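Local atomic coordinates of CaaX farnesyltransferase beta subunit Ram1 (Aspergillus fumigatus, PDB entry 4L9P), a protein that probably serves as the peptide-binding subunit of a zinc-dependent enzyme that transfers a farnesyl group from farnesyl diphosphate to a cysteine near the C-terminus of target proteins. Residues Thr443-Val455 and Ser462-Ala474. Residues are numbered along the deposited sequence; the frame is centred on the assembly and turned at random. Where two conformers were deposited one is given.
Sequences TVQYYHYCTDSSV and SSAFSWKHDPNFA
Cys-450 sets its CB over one face of the Trp-467 indole where the two strands of a small antiparallel beta hairpin, laid on the otherwise helical alpha-alpha toroid of this prenyltransferase subunit, run on into the loops. That CB sits 3.9 Å from the centroid of the five-membered ring, a CH-pi contact, and SG stands farther off above the six-membered ring. Both residues are buried, and helix 375-384 packs against them through Ala-381, which makes this the tight side.

Strands 446-449 and 468-471 pair at Tyr-447 with Asp-470 and at Tyr-449 with Lys-468, two backbone bonds to each pair. Beyond the strands, Asn-472 N reaches Gln-445 O, an oxygen that also takes a bond from Arg-490.

In contrast to the Cys-450/Trp-467 pocket, Tyr-447, on the face it shares with Tyr-449, is exposed to solvent. The amide of Asn-472 stacks on its ring, planes 14° apart, with ND2 toward the rim. The Tyr-449 ring turns across the strands, CG wedged between its backbone N and carbonyl carbon (chi1 52°), and its OH donates to Asp-470 OD2 at 2.7 Å from above the carboxylate plane. Farther along, Lys-468 bends at its last torsion, giving NZ a weak bond to Ser-453 O and a water shared with Ser-453 OG.

Just past the strand, Thr-451 OG1 donates to a lone pair of Ser-466 O at 2.8 Å and accepts from Ser-453 N, closing an ST turn.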
loop_
_atom_site.group_PDB
_atom_site.type_symbol
_atom_site.label_atom_id
_atom_site.label_comp_id
_atom_site.label_asym_id
_atom_site.label_seq_id
_atom_site.Cartn_x
_atom_site.Cartn_y
_atom_site.Cartn_z
ATOM N N THR B 443 14.920 8.272 -0.678
ATOM C CA THR B 443 15.282 7.139 0.192
ATOM C C THR B 443 16.614 6.527 -0.192
ATOM O O THR B 443 17.430 6.181 0.663
ATOM C CB THR B 443 14.203 6.021 0.049
ATOM O OG1 THR B 443 12.959 6.533 0.504
ATOM C CG2 THR B 443 14.559 4.693 0.783
ATOM N N VAL B 444 16.855 6.391 -1.506
ATOM C CA VAL B 444 18.126 5.773 -1.922
ATOM C C VAL B 444 19.351 6.637 -1.617
ATOM O O VAL B 444 20.485 6.130 -1.640
ATOM C CB VAL B 444 18.176 5.361 -3.409
ATOM C CG1 VAL B 444 17.014 4.448 -3.825
ATOM C CG2 VAL B 444 18.275 6.511 -4.343
ATOM N N GLN B 445 19.114 7.898 -1.350
ATOM C CA GLN B 445 20.222 8.844 -1.117
ATOM C C GLN B 445 20.605 8.969 0.339
ATOM O O GLN B 445 21.504 9.775 0.643
ATOM C CB GLN B 445 19.814 10.192 -1.687
ATOM C CG GLN B 445 19.568 10.136 -3.163
ATOM C CD GLN B 445 18.970 11.446 -3.706
ATOM O OE1 GLN B 445 18.383 12.246 -2.961
ATOM N NE2 GLN B 445 19.065 11.634 -5.023
ATOM N N TYR B 446 19.948 8.264 1.263
ATOM C CA TYR B 446 20.264 8.379 2.685
ATOM C C TYR B 446 20.357 7.039 3.355
ATOM O O TYR B 446 19.651 6.080 2.965
ATOM C CB TYR B 446 19.143 9.177 3.442
ATOM C CG TYR B 446 19.154 10.594 2.970
ATOM C CD1 TYR B 446 20.038 11.494 3.566
ATOM C CD2 TYR B 446 18.359 11.033 1.891
ATOM C CE1 TYR B 446 20.198 12.783 3.064
ATOM C CE2 TYR B 446 18.452 12.346 1.375
ATOM C CZ TYR B 446 19.410 13.190 1.943
ATOM O OH TYR B 446 19.594 14.433 1.418
ATOM N N TYR B 447 21.193 6.990 4.394
ATOM C CA TYR B 447 21.073 5.968 5.449
ATOM C C TYR B 447 19.956 6.470 6.379
ATOM O O TYR B 447 20.058 7.609 6.903
ATOM C CB TYR B 447 22.379 5.926 6.261
ATOM C CG TYR B 447 23.599 5.492 5.460
ATOM C CD1 TYR B 447 23.816 4.156 5.202
ATOM C CD2 TYR B 447 24.570 6.413 5.035
ATOM C CE1 TYR B 447 24.947 3.734 4.500
ATOM C CE2 TYR B 447 25.695 6.014 4.320
ATOM C CZ TYR B 447 25.872 4.664 4.049
ATOM O OH TYR B 447 26.990 4.242 3.350
ATOM N N HIS B 448 18.890 5.670 6.554
ATOM C CA HIS B 448 17.852 6.033 7.510
ATOM C C HIS B 448 17.903 4.936 8.576
ATOM O O HIS B 448 17.839 3.749 8.261
ATOM C CB HIS B 448 16.457 5.948 6.807
ATOM C CG HIS B 448 16.191 7.126 5.915
ATOM N ND1 HIS B 448 16.115 8.433 6.379
ATOM C CD2 HIS B 448 15.938 7.186 4.570
ATOM C CE1 HIS B 448 15.848 9.241 5.351
ATOM N NE2 HIS B 448 15.726 8.510 4.244
ATOM N N TYR B 449 17.973 5.318 9.838
ATOM C CA TYR B 449 18.094 4.323 10.924
ATOM C C TYR B 449 17.499 4.872 12.196
ATOM O O TYR B 449 17.294 6.091 12.311
ATOM C CB TYR B 449 19.589 3.990 11.150
ATOM C CG TYR B 449 20.447 5.200 11.341
ATOM C CD1 TYR B 449 21.044 5.848 10.263
ATOM C CD2 TYR B 449 20.680 5.702 12.614
ATOM C CE1 TYR B 449 21.816 7.001 10.455
ATOM C CE2 TYR B 449 21.485 6.838 12.801
ATOM C CZ TYR B 449 22.017 7.478 11.731
ATOM O OH TYR B 449 22.810 8.583 11.971
ATOM N N CYS B 450 17.130 3.993 13.135
ATOM C CA CYS B 450 16.529 4.467 14.390
ATOM C C CYS B 450 17.619 4.414 15.490
ATOM O O CYS B 450 18.608 3.679 15.398
ATOM C CB CYS B 450 15.232 3.678 14.726
ATOM S SG CYS B 450 15.527 1.926 14.989
ATOM N N THR B 451 17.462 5.242 16.504
ATOM C CA THR B 451 18.500 5.469 17.504
ATOM C C THR B 451 17.897 5.410 18.903
ATOM O O THR B 451 16.693 5.228 19.061
ATOM C CB THR B 451 19.164 6.851 17.298
ATOM O OG1 THR B 451 18.240 7.879 17.709
ATOM C CG2 THR B 451 19.635 7.068 15.853
ATOM N N ASP B 452 18.756 5.544 19.907
ATOM C CA ASP B 452 18.317 5.604 21.299
ATOM C C ASP B 452 18.079 7.039 21.753
ATOM O O ASP B 452 17.969 7.303 22.967
ATOM C CB ASP B 452 19.348 4.909 22.220
ATOM C CG ASP B 452 20.762 5.547 22.155
ATOM O OD1 ASP B 452 20.970 6.477 21.359
ATOM O OD2 ASP B 452 21.690 5.096 22.898
ATOM N N SER B 453 18.022 7.960 20.790
ATOM C CA SER B 453 17.802 9.373 21.069
ATOM C C SER B 453 16.556 9.907 20.410
ATOM O O SER B 453 16.516 10.051 19.199
ATOM C CB SER B 453 19.024 10.167 20.588
ATOM O OG SER B 453 18.905 11.513 21.018
ATOM N N SER B 454 15.527 10.165 21.204
ATOM C CA SER B 454 14.256 10.575 20.637
ATOM C C SER B 454 13.942 12.014 20.849
ATOM O O SER B 454 14.303 12.550 21.881
ATOM C CB SER B 454 13.127 9.683 21.191
ATOM O OG SER B 454 11.861 10.063 20.646
ATOM N N VAL B 455 13.309 12.675 19.885
ATOM C CA VAL B 455 12.826 14.036 20.129
ATOM C C VAL B 455 11.571 14.048 20.992
ATOM O O VAL B 455 11.214 15.087 21.539
ATOM C CB VAL B 455 12.581 14.887 18.853
ATOM C CG1 VAL B 455 13.832 14.981 17.996
ATOM C CG2 VAL B 455 11.443 14.362 18.058
ATOM N N SER B 462 8.192 6.530 21.124
ATOM C CA SER B 462 9.531 7.109 21.262
ATOM C C SER B 462 10.463 6.715 20.117
ATOM O O SER B 462 11.195 7.569 19.583
ATOM C CB SER B 462 10.127 6.769 22.644
ATOM O OG SER B 462 11.398 7.327 22.819
ATOM N N SER B 463 10.407 5.451 19.707
ATOM C CA SER B 463 11.279 5.008 18.640
ATOM C C SER B 463 10.964 5.741 17.332
ATOM O O SER B 463 11.859 6.112 16.565
ATOM C CB SER B 463 11.118 3.493 18.489
ATOM O OG SER B 463 11.915 3.011 17.419
ATOM N N ALA B 464 9.683 5.976 17.078
ATOM C CA ALA B 464 9.289 6.657 15.828
ATOM C C ALA B 464 9.890 8.028 15.717
ATOM O O ALA B 464 10.094 8.512 14.616
ATOM C CB ALA B 464 7.753 6.793 15.735
ATOM N N PHE B 465 10.161 8.653 16.865
ATOM C CA PHE B 465 10.780 9.989 16.881
ATOM C C PHE B 465 12.291 9.942 17.095
ATOM O O PHE B 465 12.909 10.981 17.428
ATOM C CB PHE B 465 10.048 10.932 17.849
ATOM C CG PHE B 465 8.628 11.244 17.386
ATOM C CD1 PHE B 465 8.427 12.145 16.335
ATOM C CD2 PHE B 465 7.516 10.600 17.930
ATOM C CE1 PHE B 465 7.141 12.404 15.836
ATOM C CE2 PHE B 465 6.206 10.865 17.410
ATOM C CZ PHE B 465 6.044 11.759 16.387
ATOM N N SER B 466 12.874 8.764 16.914
ATOM C CA SER B 466 14.310 8.560 17.107
ATOM C C SER B 466 15.028 8.393 15.772
ATOM O O SER B 466 16.254 8.244 15.742
ATOM C CB SER B 466 14.538 7.329 17.981
ATOM O OG SER B 466 14.414 6.136 17.218
ATOM N N TRP B 467 14.307 8.376 14.632
ATOM C CA TRP B 467 14.945 8.147 13.333
ATOM C C TRP B 467 15.835 9.312 12.935
ATOM O O TRP B 467 15.458 10.481 13.069
ATOM C CB TRP B 467 13.822 7.950 12.275
ATOM C CG TRP B 467 13.170 6.605 12.367
ATOM C CD1 TRP B 467 12.184 6.209 13.265
ATOM C CD2 TRP B 467 13.527 5.439 11.613
ATOM N NE1 TRP B 467 11.878 4.871 13.046
ATOM C CE2 TRP B 467 12.679 4.370 12.061
ATOM C CE3 TRP B 467 14.432 5.201 10.561
ATOM C CZ2 TRP B 467 12.703 3.103 11.476
ATOM C CZ3 TRP B 467 14.498 3.919 10.019
ATOM C CH2 TRP B 467 13.657 2.887 10.494
ATOM N N LYS B 468 17.026 8.952 12.456
ATOM C CA LYS B 468 18.044 9.910 12.017
ATOM C C LYS B 468 18.527 9.508 10.649
ATOM O O LYS B 468 18.159 8.441 10.134
ATOM C CB LYS B 468 19.204 9.985 13.046
ATOM C CG LYS B 468 18.635 10.534 14.383
ATOM C CD LYS B 468 19.624 11.126 15.271
ATOM C CE LYS B 468 19.089 11.323 16.708
ATOM N NZ LYS B 468 17.850 12.155 16.918
ATOM N N HIS B 469 19.339 10.362 10.041
ATOM C CA HIS B 469 19.739 10.086 8.654
ATOM C C HIS B 469 21.157 10.574 8.436
ATOM O O HIS B 469 21.616 11.539 9.100
ATOM C CB HIS B 469 18.802 10.785 7.651
ATOM C CG HIS B 469 18.551 12.220 7.960
ATOM N ND1 HIS B 469 19.403 13.227 7.536
ATOM C CD2 HIS B 469 17.560 12.835 8.649
ATOM C CE1 HIS B 469 18.968 14.390 7.983
ATOM N NE2 HIS B 469 17.842 14.189 8.649
ATOM N N ASP B 470 21.869 9.874 7.570
ATOM C CA ASP B 470 23.214 10.292 7.094
ATOM C C ASP B 470 23.156 10.220 5.580
ATOM O O ASP B 470 22.442 9.373 5.010
ATOM C CB ASP B 470 24.371 9.303 7.493
ATOM C CG ASP B 470 24.514 9.030 9.025
ATOM O OD1 ASP B 470 25.118 8.014 9.407
ATOM O OD2 ASP B 470 24.026 9.771 9.823
ATOM N N PRO B 471 23.886 11.064 4.855
ATOM C CA PRO B 471 23.849 10.920 3.398
ATOM C C PRO B 471 24.523 9.644 2.934
ATOM O O PRO B 471 25.565 9.259 3.467
ATOM C CB PRO B 471 24.577 12.177 2.844
ATOM C CG PRO B 471 25.182 12.746 3.956
ATOM C CD PRO B 471 24.679 12.229 5.271
ATOM N N ASN B 472 23.959 9.021 1.921
ATOM C CA ASN B 472 24.661 7.932 1.248
ATOM C C ASN B 472 25.089 8.499 -0.098
ATOM O O ASN B 472 24.302 8.644 -1.030
ATOM C CB ASN B 472 23.745 6.729 1.098
ATOM C CG ASN B 472 24.524 5.508 0.827
ATOM O OD1 ASN B 472 25.679 5.613 0.473
ATOM N ND2 ASN B 472 23.930 4.349 1.002
ATOM N N PHE B 473 26.353 8.900 -0.150
ATOM C CA PHE B 473 26.841 9.741 -1.212
ATOM C C PHE B 473 26.912 9.050 -2.563
ATOM O O PHE B 473 27.166 7.849 -2.654
ATOM C CB PHE B 473 28.265 10.271 -0.858
ATOM C CG PHE B 473 28.267 11.341 0.190
ATOM C CD1 PHE B 473 27.490 12.493 0.036
ATOM C CD2 PHE B 473 29.037 11.191 1.353
ATOM C CE1 PHE B 473 27.515 13.547 0.983
ATOM C CE2 PHE B 473 29.062 12.227 2.306
ATOM C CZ PHE B 473 28.278 13.401 2.108
ATOM N N ALA B 474 26.789 9.833 -3.616
ATOM C CA ALA B 474 26.910 9.318 -4.995
ATOM C C ALA B 474 28.215 8.530 -5.135
ATOM O O ALA B 474 29.273 8.965 -4.624
ATOM C CB ALA B 474 26.881 10.471 -5.989
HETATM O O HOH W 1 15.566 8.387 9.147
HETATM O O HOH W 2 14.582 3.178 18.255
HETATM O O HOH W 3 18.014 13.297 19.418
#